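Local coordinates for amino acid ABC transporter, periplasmic amino acid-binding protein, putative (Streptococcus pneumoniae, PDB 4I62), which binds L-arginine and, as the substrate-binding protein of an ABC transporter, probably delivers the amino acid to its membrane partners, at residues K38-V43 against E82-P87; K73-E78 against E240-T245. One frame throughout, in Å; residues are numbered along the deposited sequence. Where two conformers were deposited one is given.

Contact 1. Residues K38-V43 against E82-P87; sequences KGKLVV and ELELSP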
loop_
_atom_site.group_PDB
_atom_site.type_symbol
_atom_site.label_atom_id
_atom_site.label_comp_id
_atom_site.label_asym_id
_atom_site.label_seq_id
_atom_site.Cartn_x
_atom_site.Cartn_y
_atom_site.Cartn_z
ATOM N N LYS A 38 10.950 -9.451 -23.870
ATOM C CA LYS A 38 12.097 -8.935 -23.124
ATOM C C LYS A 38 12.515 -9.870 -21.993
ATOM O O LYS A 38 13.605 -9.712 -21.430
ATOM C CB LYS A 38 11.891 -7.499 -22.640
ATOM C CG LYS A 38 11.042 -7.374 -21.403
ATOM C CD LYS A 38 10.789 -5.905 -21.095
ATOM C CE LYS A 38 9.905 -5.733 -19.866
ATOM N NZ LYS A 38 9.548 -4.306 -19.673
ATOM N N GLY A 39 11.658 -10.841 -21.652
ATOM C CA GLY A 39 12.030 -11.886 -20.714
ATOM C C GLY A 39 11.911 -11.535 -19.243
ATOM O O GLY A 39 12.323 -12.336 -18.387
ATOM N N LYS A 40 11.318 -10.387 -18.931
ATOM C CA LYS A 40 11.201 -9.974 -17.532
ATOM C C LYS A 40 10.010 -9.047 -17.361
ATOM O O LYS A 40 9.574 -8.428 -18.318
ATOM C CB LYS A 40 12.480 -9.331 -17.011
ATOM C CG LYS A 40 12.841 -8.051 -17.672
ATOM C CD LYS A 40 14.200 -7.624 -17.125
ATOM C CE LYS A 40 14.614 -6.281 -17.649
ATOM N NZ LYS A 40 15.960 -5.934 -17.094
ATOM N N LEU A 41 9.480 -9.048 -16.148
ATOM C CA LEU A 41 8.334 -8.245 -15.746
ATOM C C LEU A 41 8.856 -7.254 -14.709
ATOM O O LEU A 41 9.332 -7.669 -13.657
ATOM C CB LEU A 41 7.265 -9.144 -15.101
ATOM C CG LEU A 41 6.020 -8.431 -14.543
ATOM C CD1 LEU A 41 5.155 -7.903 -15.667
ATOM C CD2 LEU A 41 5.252 -9.373 -13.628
ATOM N N VAL A 42 8.764 -5.953 -14.982
ATOM C CA VAL A 42 9.267 -4.933 -14.061
ATOM C C VAL A 42 8.127 -4.372 -13.228
ATOM O O VAL A 42 7.160 -3.843 -13.770
ATOM C CB VAL A 42 9.977 -3.796 -14.836
ATOM C CG1 VAL A 42 10.545 -2.779 -13.850
ATOM C CG2 VAL A 42 11.116 -4.329 -15.733
ATOM N N VAL A 43 8.222 -4.542 -11.916
ATOM C CA VAL A 43 7.151 -4.148 -10.987
ATOM C C VAL A 43 7.630 -3.013 -10.087
ATOM O O VAL A 43 8.576 -3.172 -9.316
ATOM C CB VAL A 43 6.742 -5.361 -10.132
ATOM C CG1 VAL A 43 5.697 -4.956 -9.062
ATOM C CG2 VAL A 43 6.149 -6.493 -11.010
ATOM N N GLU A 82 11.091 -13.596 -15.959
ATOM C CA GLU A 82 11.713 -13.242 -14.692
ATOM C C GLU A 82 11.003 -12.051 -14.034
ATOM O O GLU A 82 10.458 -11.205 -14.719
ATOM C CB GLU A 82 13.183 -12.882 -14.897
ATOM C CG GLU A 82 13.989 -13.924 -15.660
ATOM C CD GLU A 82 14.267 -15.165 -14.841
ATOM O OE1 GLU A 82 13.924 -15.168 -13.651
ATOM O OE2 GLU A 82 14.836 -16.130 -15.378
ATOM N N LEU A 83 11.014 -12.005 -12.718
ATOM C CA LEU A 83 10.526 -10.829 -11.990
ATOM C C LEU A 83 11.668 -9.867 -11.652
ATOM O O LEU A 83 12.696 -10.279 -11.140
ATOM C CB LEU A 83 9.866 -11.274 -10.696
ATOM C CG LEU A 83 9.391 -10.152 -9.759
ATOM C CD1 LEU A 83 8.341 -9.289 -10.445
ATOM C CD2 LEU A 83 8.861 -10.724 -8.484
ATOM N N GLU A 84 11.475 -8.584 -11.947
ATOM C CA GLU A 84 12.430 -7.545 -11.544
ATOM C C GLU A 84 11.673 -6.498 -10.738
ATOM O O GLU A 84 10.726 -5.886 -11.241
ATOM C CB GLU A 84 13.062 -6.904 -12.777
ATOM C CG GLU A 84 14.064 -5.850 -12.451
ATOM C CD GLU A 84 14.693 -5.232 -13.687
ATOM O OE1 GLU A 84 15.303 -5.977 -14.472
ATOM O OE2 GLU A 84 14.563 -3.998 -13.881
ATOM N N LEU A 85 12.059 -6.304 -9.477
ATOM C CA LEU A 85 11.477 -5.250 -8.674
ATOM C C LEU A 85 12.126 -3.919 -8.939
ATOM O O LEU A 85 13.329 -3.840 -9.177
ATOM C CB LEU A 85 11.592 -5.581 -7.204
ATOM C CG LEU A 85 10.922 -6.860 -6.753
ATOM C CD1 LEU A 85 11.112 -7.057 -5.253
ATOM C CD2 LEU A 85 9.436 -6.925 -7.161
ATOM N N SER A 86 11.327 -2.862 -8.861
ATOM C CA SER A 86 11.820 -1.506 -9.033
ATOM C C SER A 86 11.351 -0.689 -7.845
ATOM O O SER A 86 10.275 -0.055 -7.872
ATOM C CB SER A 86 11.262 -0.923 -10.324
ATOM O OG SER A 86 11.903 0.302 -10.637
ATOM N N PRO A 87 12.091 -0.747 -6.737
ATOM C CA PRO A 87 11.668 0.008 -5.549
ATOM C C PRO A 87 11.860 1.504 -5.734
ATOM O O PRO A 87 12.860 1.936 -6.324
ATOM C CB PRO A 87 12.555 -0.538 -4.431
ATOM C CG PRO A 87 13.783 -1.060 -5.110
ATOM C CD PRO A 87 13.333 -1.509 -6.495
#
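K40 leaves its strand with CG between the backbone N and the carbonyl carbon (chi1 65°) and then runs straight out, while E84 places CG opposite its own backbone N (chi1 -179°) and is likewise extended. The two chains therefore converge over the face of the sheet that K40 and V42 share with E82 and E84, and K40 NZ forms a salt bridge with E84 OE1 at 2.7 Å. The ammonium meets that oxygen on the syn side, 16° out of the carboxylate plane. Since K40 is paired with E82 in the backbone register, the bridge runs diagonally, two residues along the neighbouring strand. The other carboxylate oxygen, E84 OE2, lies 3.9 Å from V42 CG2, whose side chain runs alongside that of E84.

Beneath these side chains, strands 40-45 and 82-87 pair in parallel as the two strands of a beta-alpha-beta unit whose connection carries the hairpin 54-65 and then helix 67-79. The pairing begins where G39, with positive phi, leaves the helix before it: E82 N donates to G39 O at 3.0 Å. L41 then uses both peptide groups, its N reaching E82 O at 2.8 Å and its O receiving E84 N. V43 repeats the pattern, with N to E84 O at 2.9 Å and O accepting from S86 N at 2.8 Å. On the opposite face, L83 CD1 crosses to V43 CG2 at 3.6 Å.

Strand 40-45 is also bonded through V42 to D103 and L104, which makes it the central strand of this parallel sheet, with 82-87 at its edge. The chemistry is thus divided: five backbone bonds set the register, one face is hydrocarbon, and the other carries a charge pair whose strength solvent probably moderates.

Contact 2. Residues K73-E78 against E240-T245; sequences KAIATE and EAVDKT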
loop_
_atom_site.group_PDB
_atom_site.type_symbol
_atom_site.label_atom_id
_atom_site.label_comp_id
_atom_site.label_asym_id
_atom_site.label_seq_id
_atom_site.Cartn_x
_atom_site.Cartn_y
_atom_site.Cartn_z
ATOM N N LYS A 73 5.469 -12.505 -8.097
ATOM C CA LYS A 73 6.120 -13.751 -8.519
ATOM C C LYS A 73 5.142 -14.666 -9.258
ATOM O O LYS A 73 5.504 -15.296 -10.264
ATOM C CB LYS A 73 6.663 -14.497 -7.292
ATOM C CG LYS A 73 7.902 -13.896 -6.659
ATOM C CD LYS A 73 8.270 -14.703 -5.377
ATOM C CE LYS A 73 9.452 -14.131 -4.622
ATOM N NZ LYS A 73 9.610 -14.904 -3.359
ATOM N N ALA A 74 3.917 -14.754 -8.762
ATOM C CA ALA A 74 2.922 -15.598 -9.407
ATOM C C ALA A 74 2.585 -15.086 -10.806
ATOM O O ALA A 74 2.412 -15.870 -11.742
ATOM C CB ALA A 74 1.661 -15.744 -8.525
ATOM N N ILE A 75 2.466 -13.761 -10.961
ATOM C CA ILE A 75 2.199 -13.192 -12.274
ATOM C C ILE A 75 3.365 -13.453 -13.227
ATOM O O ILE A 75 3.161 -13.813 -14.370
ATOM C CB ILE A 75 1.868 -11.672 -12.148
ATOM C CG1 ILE A 75 0.609 -11.470 -11.319
ATOM C CG2 ILE A 75 1.788 -11.032 -13.530
ATOM C CD1 ILE A 75 0.412 -10.025 -10.868
ATOM N N ALA A 76 4.592 -13.247 -12.758
ATOM C CA ALA A 76 5.760 -13.472 -13.605
ATOM C C ALA A 76 5.818 -14.940 -14.038
ATOM O O ALA A 76 6.097 -15.220 -15.194
ATOM C CB ALA A 76 7.034 -13.067 -12.880
ATOM N N THR A 77 5.527 -15.874 -13.128
ATOM C CA THR A 77 5.507 -17.311 -13.445
ATOM C C THR A 77 4.439 -17.588 -14.518
ATOM O O THR A 77 4.687 -18.330 -15.490
ATOM C CB THR A 77 5.189 -18.148 -12.174
ATOM O OG1 THR A 77 6.274 -18.018 -11.243
ATOM C CG2 THR A 77 4.994 -19.619 -12.522
ATOM N N GLU A 78 3.251 -16.998 -14.367
ATOM C CA GLU A 78 2.170 -17.130 -15.357
ATOM C C GLU A 78 2.609 -16.674 -16.748
ATOM O O GLU A 78 2.282 -17.329 -17.743
ATOM C CB GLU A 78 0.915 -16.358 -14.905
ATOM C CG GLU A 78 -0.221 -16.328 -15.931
ATOM C CD GLU A 78 -0.764 -17.704 -16.240
ATOM O OE1 GLU A 78 -0.793 -18.557 -15.321
ATOM O OE2 GLU A 78 -1.171 -17.938 -17.406
ATOM N N GLU A 240 -5.467 -9.662 -18.603
ATOM C CA GLU A 240 -5.942 -11.059 -18.524
ATOM C C GLU A 240 -5.013 -11.932 -17.674
ATOM O O GLU A 240 -5.475 -12.741 -16.833
ATOM C CB GLU A 240 -6.109 -11.668 -19.919
ATOM C CG GLU A 240 -6.344 -13.191 -19.830
ATOM C CD GLU A 240 -6.496 -13.854 -21.174
ATOM O OE1 GLU A 240 -6.232 -13.193 -22.206
ATOM O OE2 GLU A 240 -6.893 -15.038 -21.203
ATOM N N ALA A 241 -3.721 -11.849 -17.953
ATOM C CA ALA A 241 -2.778 -12.640 -17.202
ATOM C C ALA A 241 -2.802 -12.314 -15.718
ATOM O O ALA A 241 -2.757 -13.237 -14.879
ATOM C CB ALA A 241 -1.375 -12.487 -17.774
ATOM N N VAL A 242 -2.851 -11.029 -15.404
ATOM C CA VAL A 242 -2.911 -10.620 -14.022
ATOM C C VAL A 242 -4.198 -11.117 -13.374
ATOM O O VAL A 242 -4.178 -11.650 -12.244
ATOM C CB VAL A 242 -2.760 -9.083 -13.926
ATOM C CG1 VAL A 242 -2.974 -8.646 -12.513
ATOM C CG2 VAL A 242 -1.385 -8.638 -14.391
ATOM N N ASP A 243 -5.320 -10.938 -14.054
ATOM C CA ASP A 243 -6.614 -11.340 -13.474
ATOM C C ASP A 243 -6.755 -12.854 -13.339
ATOM O O ASP A 243 -7.365 -13.313 -12.379
ATOM C CB ASP A 243 -7.761 -10.739 -14.291
ATOM C CG ASP A 243 -7.945 -9.255 -13.996
ATOM O OD1 ASP A 243 -7.239 -8.718 -13.103
ATOM O OD2 ASP A 243 -8.791 -8.611 -14.601
ATOM N N LYS A 244 -6.209 -13.627 -14.284
ATOM C CA LYS A 244 -6.193 -15.079 -14.139
ATOM C C LYS A 244 -5.459 -15.467 -12.853
ATOM O O LYS A 244 -5.867 -16.371 -12.137
ATOM C CB LYS A 244 -5.502 -15.710 -15.354
ATOM C CG LYS A 244 -5.292 -17.206 -15.248
ATOM C CD LYS A 244 -4.496 -17.711 -16.444
ATOM C CE LYS A 244 -4.455 -19.228 -16.510
ATOM N NZ LYS A 244 -4.018 -19.847 -15.234
ATOM N N THR A 245 -4.347 -14.782 -12.592
ATOM C CA THR A 245 -3.534 -15.062 -11.412
ATOM C C THR A 245 -4.256 -14.689 -10.116
ATOM O O THR A 245 -4.292 -15.481 -9.169
ATOM C CB THR A 245 -2.161 -14.353 -11.516
ATOM O OG1 THR A 245 -1.519 -14.713 -12.728
ATOM C CG2 THR A 245 -1.258 -14.711 -10.351
HETATM O O HOH W 1 -1.730 -17.688 -12.821
#
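T245 OG1 is gripped from two directions: it donates to A241 O, one turn earlier in its helix, at 2.9 Å, and accepts from a water at 3.0 Å. The same water donates to E78 OE1 at 2.8 Å, so it spans the two helices. These are helices 67-79 and 236-251 of the type II periplasmic binding protein fold, far apart in sequence, whose short segments cross at 122° with axes 9.3 Å apart. A241 O also takes T245 N, and the hydroxyl and amide reach it from opposite faces of its plane. This holds the threonine's rotation, and CG2, set opposite the backbone N, is left to face the other helix. There it touches A74 CB at 3.6 Å and the CG1 of I75, whose side chain crosses that of T245 at about a right angle.

E78 CB and CG, with CG opposite the backbone N (chi1 175°), slide past the T245 hydroxyl, and the bend at chi2 (63°) turns the carboxylate across K244. K244 NZ forms a salt bridge with E78 OE1 whose hydrogen bond, at 3.5 Å, is weak; the lysine was modelled in two conformers, so this approach is doubtful. The buried end of the interface is firmer: V242 also touches S122, and I75 CD1 lies 4.0 Å from V242 CG1.

Helix 67-79 is the element the two contacts share. It comes after strand 40-45 and the hairpin 54-65, leads directly into strand 82-87, and packs between the sheet of contact 1 and helix 236-251, giving a sheet-helix-helix arrangement in one lobe; the centres of the contacts are 13 Å apart. On its sheet side L41 CD2 meets I75 CG2 at 3.8 Å, while L83 packs its CD2 against K73 CG, also at 3.8 Å, and its CB against A76. I75 thus takes part in both layers. The bound arginine lies beyond the C-terminal end of strand 40-45, with the V43 side chain about 10 Å away, so V43 itself does not touch it.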